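Local coordinates for protein O-succinylhomoserine sulfhydrylase (Mycobacterium tuberculosis, PDB 3NDN) that probably catalyses the pyridoxal-phosphate-dependent formation of L-homocysteine from O-succinyl-L-homoserine and hydrogen sulfide, a step of methionine biosynthesis, at residues Asp362-Thr368 and Arg394-Glu400. Numbering follows the deposited sequence.
Sequences DAKSLVT and RISVGLE
Strand 366-368 and the 394-396 part of strand 392-396 run antiparallel, their segment axes 4.8 Å apart at 161°, with Leu366–Ser396 and Thr368–Arg394 as hydrogen-bonded pairs flanking the non-hydrogen-bonded pair Val367–Ile395. Beyond Ser396 the ladder gives way to a looser loop pairing, in which Leu399 N still reaches Ala363 O (2.9 Å) and side chains supply other bonds. The carboxylate of Glu400 clasps Ser365 twice: OE2 takes the backbone N of Ser365 through its syn lone pair at 2.8 Å, almost perfectly straight (179°), while OE1 accepts from Ser365 OG, also at 2.8 Å. A bend at chi2 (93°) swings the carboxylate back to that serine. Ser365 OG in turn receives Gly398 N at 3.0 Å, so this buried hydroxyl both donates and accepts. This is an inner pair of the mixed five-stranded sheet of the C-terminal domain, familiar from the trans-sulfuration enzymes, strand 392-396 in the middle between 328-333 and 366-368. The loop end of the contact faces a second subunit, whose Arg33 forms a salt bridge with Glu400 OE2. At the other end Thr368 and Arg394 lie side by side; the threonine methyl CG2 covers one face of the guanidinium, 3.6 Å from Arg394 NH2, while Asn177 takes Arg394 NH1.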
ATOM      1  N   ASP A 362      13.285   9.049  14.100  1.00 30.84           N
ATOM      2  CA  ASP A 362      12.262   7.994  14.278  1.00 31.35           C
ATOM      3  C   ASP A 362      11.596   8.168  15.640  1.00 30.75           C
ATOM      4  O   ASP A 362      12.212   8.698  16.584  1.00 30.37           O
ATOM      5  CB  ASP A 362      12.944   6.611  14.174  1.00 31.40           C
ATOM      6  CG  ASP A 362      11.957   5.427  13.973  1.00 33.89           C
ATOM      7  OD1 ASP A 362      10.763   5.481  14.361  1.00 35.44           O
ATOM      8  OD2 ASP A 362      12.421   4.386  13.433  1.00 36.30           O
ATOM      9  N   ALA A 363      10.339   7.731  15.746  1.00 30.59           N
ATOM     10  CA  ALA A 363       9.655   7.661  17.049  1.00 30.49           C
ATOM     11  C   ALA A 363      10.319   6.648  18.009  1.00 30.58           C
ATOM     12  O   ALA A 363      10.198   6.770  19.228  1.00 30.24           O
ATOM     13  CB  ALA A 363       8.183   7.321  16.863  1.00 30.74           C
ATOM     14  N   LYS A 364      11.004   5.646  17.450  1.00 30.30           N
ATOM     15  CA  LYS A 364      11.821   4.708  18.241  1.00 30.87           C
ATOM     16  C   LYS A 364      13.195   5.323  18.520  1.00 30.42           C
ATOM     17  O   LYS A 364      13.880   5.767  17.585  1.00 30.28           O
ATOM     18  CB  LYS A 364      11.980   3.376  17.476  1.00 31.09           C
ATOM     19  CG  LYS A 364      10.688   2.531  17.359  1.00 32.74           C
ATOM     20  CD  LYS A 364      10.870   1.332  16.411  1.00 34.16           C
ATOM     21  CE  LYS A 364       9.649   0.390  16.373  1.00 35.69           C
ATOM     22  NZ  LYS A 364       8.336   1.071  16.092  1.00 34.28           N
ATOM     23  N   SER A 365      13.616   5.358  19.794  1.00 29.98           N
ATOM     24  CA  SER A 365      14.944   5.877  20.128  1.00 29.30           C
ATOM     25  C   SER A 365      16.046   4.897  19.713  1.00 29.27           C
ATOM     26  O   SER A 365      15.865   3.687  19.815  1.00 29.34           O
ATOM     27  CB  SER A 365      15.051   6.203  21.619  1.00 29.05           C
ATOM     28  OG  SER A 365      14.211   7.296  21.965  1.00 28.61           O
ATOM     29  N   LEU A 366      17.166   5.443  19.235  1.00 28.69           N
ATOM     30  CA  LEU A 366      18.290   4.668  18.669  1.00 29.57           C
ATOM     31  C   LEU A 366      19.672   5.173  19.165  1.00 29.81           C
ATOM     32  O   LEU A 366      19.830   6.365  19.483  1.00 29.93           O
ATOM     33  CB  LEU A 366      18.256   4.719  17.140  1.00 28.93           C
ATOM     34  CG  LEU A 366      16.948   4.496  16.373  1.00 28.96           C
ATOM     35  CD1 LEU A 366      17.118   4.864  14.928  1.00 29.90           C
ATOM     36  CD2 LEU A 366      16.468   3.046  16.491  1.00 29.13           C
ATOM     37  N   VAL A 367      20.670   4.272  19.201  1.00 30.88           N
ATOM     38  CA  VAL A 367      22.041   4.597  19.652  1.00 31.65           C
ATOM     39  C   VAL A 367      23.109   4.069  18.670  1.00 32.44           C
ATOM     40  O   VAL A 367      22.965   2.970  18.129  1.00 32.52           O
ATOM     41  CB  VAL A 367      22.313   4.113  21.120  1.00 31.98           C
ATOM     42  CG1 VAL A 367      22.269   2.576  21.251  1.00 33.79           C
ATOM     43  CG2 VAL A 367      23.637   4.643  21.647  1.00 32.95           C
ATOM     44  N   THR A 368      24.148   4.866  18.427  1.00 32.90           N
ATOM     45  CA  THR A 368      25.255   4.435  17.554  1.00 34.64           C
ATOM     46  C   THR A 368      26.655   4.885  18.046  1.00 34.80           C
ATOM     47  O   THR A 368      26.780   5.860  18.800  1.00 34.95           O
ATOM     48  CB  THR A 368      24.991   4.847  16.071  1.00 34.10           C
ATOM     49  OG1 THR A 368      25.822   4.070  15.206  1.00 37.12           O
ATOM     50  CG2 THR A 368      25.277   6.339  15.841  1.00 34.53           C
ATOM     51  N   ARG A 394      26.411   8.547  20.304  1.00 33.44           N
ATOM     52  CA  ARG A 394      25.320   9.417  19.797  1.00 32.59           C
ATOM     53  C   ARG A 394      23.920   8.802  20.020  1.00 31.96           C
ATOM     54  O   ARG A 394      23.680   7.659  19.609  1.00 30.95           O
ATOM     55  CB  ARG A 394      25.497   9.679  18.295  1.00 32.33           C
ATOM     56  CG  ARG A 394      24.654  10.849  17.768  1.00 32.57           C
ATOM     57  CD  ARG A 394      24.596  10.893  16.238  1.00 33.79           C
ATOM     58  NE  ARG A 394      23.841   9.774  15.661  1.00 34.48           N
ATOM     59  CZ  ARG A 394      23.755   9.523  14.353  1.00 35.77           C
ATOM     60  NH1 ARG A 394      24.391  10.298  13.472  1.00 34.69           N
ATOM     61  NH2 ARG A 394      23.048   8.483  13.918  1.00 34.83           N
ATOM     62  N   ILE A 395      23.003   9.554  20.644  1.00 30.79           N
ATOM     63  CA  ILE A 395      21.630   9.059  20.893  1.00 31.07           C
ATOM     64  C   ILE A 395      20.565   9.883  20.129  1.00 30.37           C
ATOM     65  O   ILE A 395      20.529  11.123  20.218  1.00 30.56           O
ATOM     66  CB  ILE A 395      21.269   9.011  22.410  1.00 31.56           C
ATOM     67  CG1 ILE A 395      22.183   8.024  23.155  1.00 32.26           C
ATOM     68  CG2 ILE A 395      19.785   8.608  22.620  1.00 31.42           C
ATOM     69  CD1 ILE A 395      22.020   8.051  24.681  1.00 34.68           C
ATOM     70  N   SER A 396      19.726   9.180  19.377  1.00 30.26           N
ATOM     71  CA  SER A 396      18.601   9.783  18.637  1.00 29.21           C
ATOM     72  C   SER A 396      17.317   9.620  19.451  1.00 29.22           C
ATOM     73  O   SER A 396      16.884   8.498  19.713  1.00 29.29           O
ATOM     74  CB  SER A 396      18.494   9.139  17.255  1.00 29.25           C
ATOM     75  OG  SER A 396      17.428   9.668  16.473  1.00 29.50           O
ATOM     76  N   VAL A 397      16.713  10.740  19.852  1.00 29.63           N
ATOM     77  CA  VAL A 397      15.550  10.745  20.779  1.00 30.30           C
ATOM     78  C   VAL A 397      14.178  10.708  20.089  1.00 30.90           C
ATOM     79  O   VAL A 397      13.860  11.577  19.261  1.00 30.45           O
ATOM     80  CB  VAL A 397      15.635  11.937  21.773  1.00 30.73           C
ATOM     81  CG1 VAL A 397      14.420  11.985  22.740  1.00 30.75           C
ATOM     82  CG2 VAL A 397      16.942  11.846  22.587  1.00 30.57           C
ATOM     83  N   GLY A 398      13.377   9.698  20.454  1.00 31.00           N
ATOM     84  CA  GLY A 398      12.049   9.472  19.895  1.00 30.96           C
ATOM     85  C   GLY A 398      10.917   9.906  20.829  1.00 31.29           C
ATOM     86  O   GLY A 398      10.981  10.971  21.448  1.00 30.67           O
ATOM     87  N   LEU A 399       9.889   9.065  20.924  1.00 31.43           N
ATOM     88  CA  LEU A 399       8.630   9.409  21.590  1.00 32.16           C
ATOM     89  C   LEU A 399       8.301   8.587  22.837  1.00 32.93           C
ATOM     90  O   LEU A 399       7.261   8.806  23.472  1.00 33.68           O
ATOM     91  CB  LEU A 399       7.465   9.347  20.566  1.00 32.02           C
ATOM     92  CG  LEU A 399       7.448  10.379  19.433  1.00 32.02           C
ATOM     93  CD1 LEU A 399       6.289  10.143  18.431  1.00 31.06           C
ATOM     94  CD2 LEU A 399       7.393  11.813  19.968  1.00 31.77           C
ATOM     95  N   GLU A 400       9.177   7.659  23.222  1.00 33.57           N
ATOM     96  CA  GLU A 400       8.977   6.917  24.479  1.00 34.21           C
ATOM     97  C   GLU A 400       8.988   7.883  25.699  1.00 34.63           C
ATOM     98  O   GLU A 400       9.485   9.019  25.600  1.00 33.66           O
ATOM     99  CB  GLU A 400      10.018   5.796  24.657  1.00 33.79           C
ATOM    100  CG  GLU A 400      10.197   4.867  23.452  1.00 32.13           C
ATOM    101  CD  GLU A 400      11.321   5.303  22.505  1.00 29.66           C
ATOM    102  OE1 GLU A 400      11.575   6.510  22.360  1.00 30.60           O
ATOM    103  OE2 GLU A 400      11.941   4.431  21.871  1.00 27.76           O
TER
HETATM  104  O   HOH W   1      15.097   8.107  16.602  1.00 26.41           O
HETATM  105  O   HOH W   2      13.277  11.533  16.644  1.00 26.72           O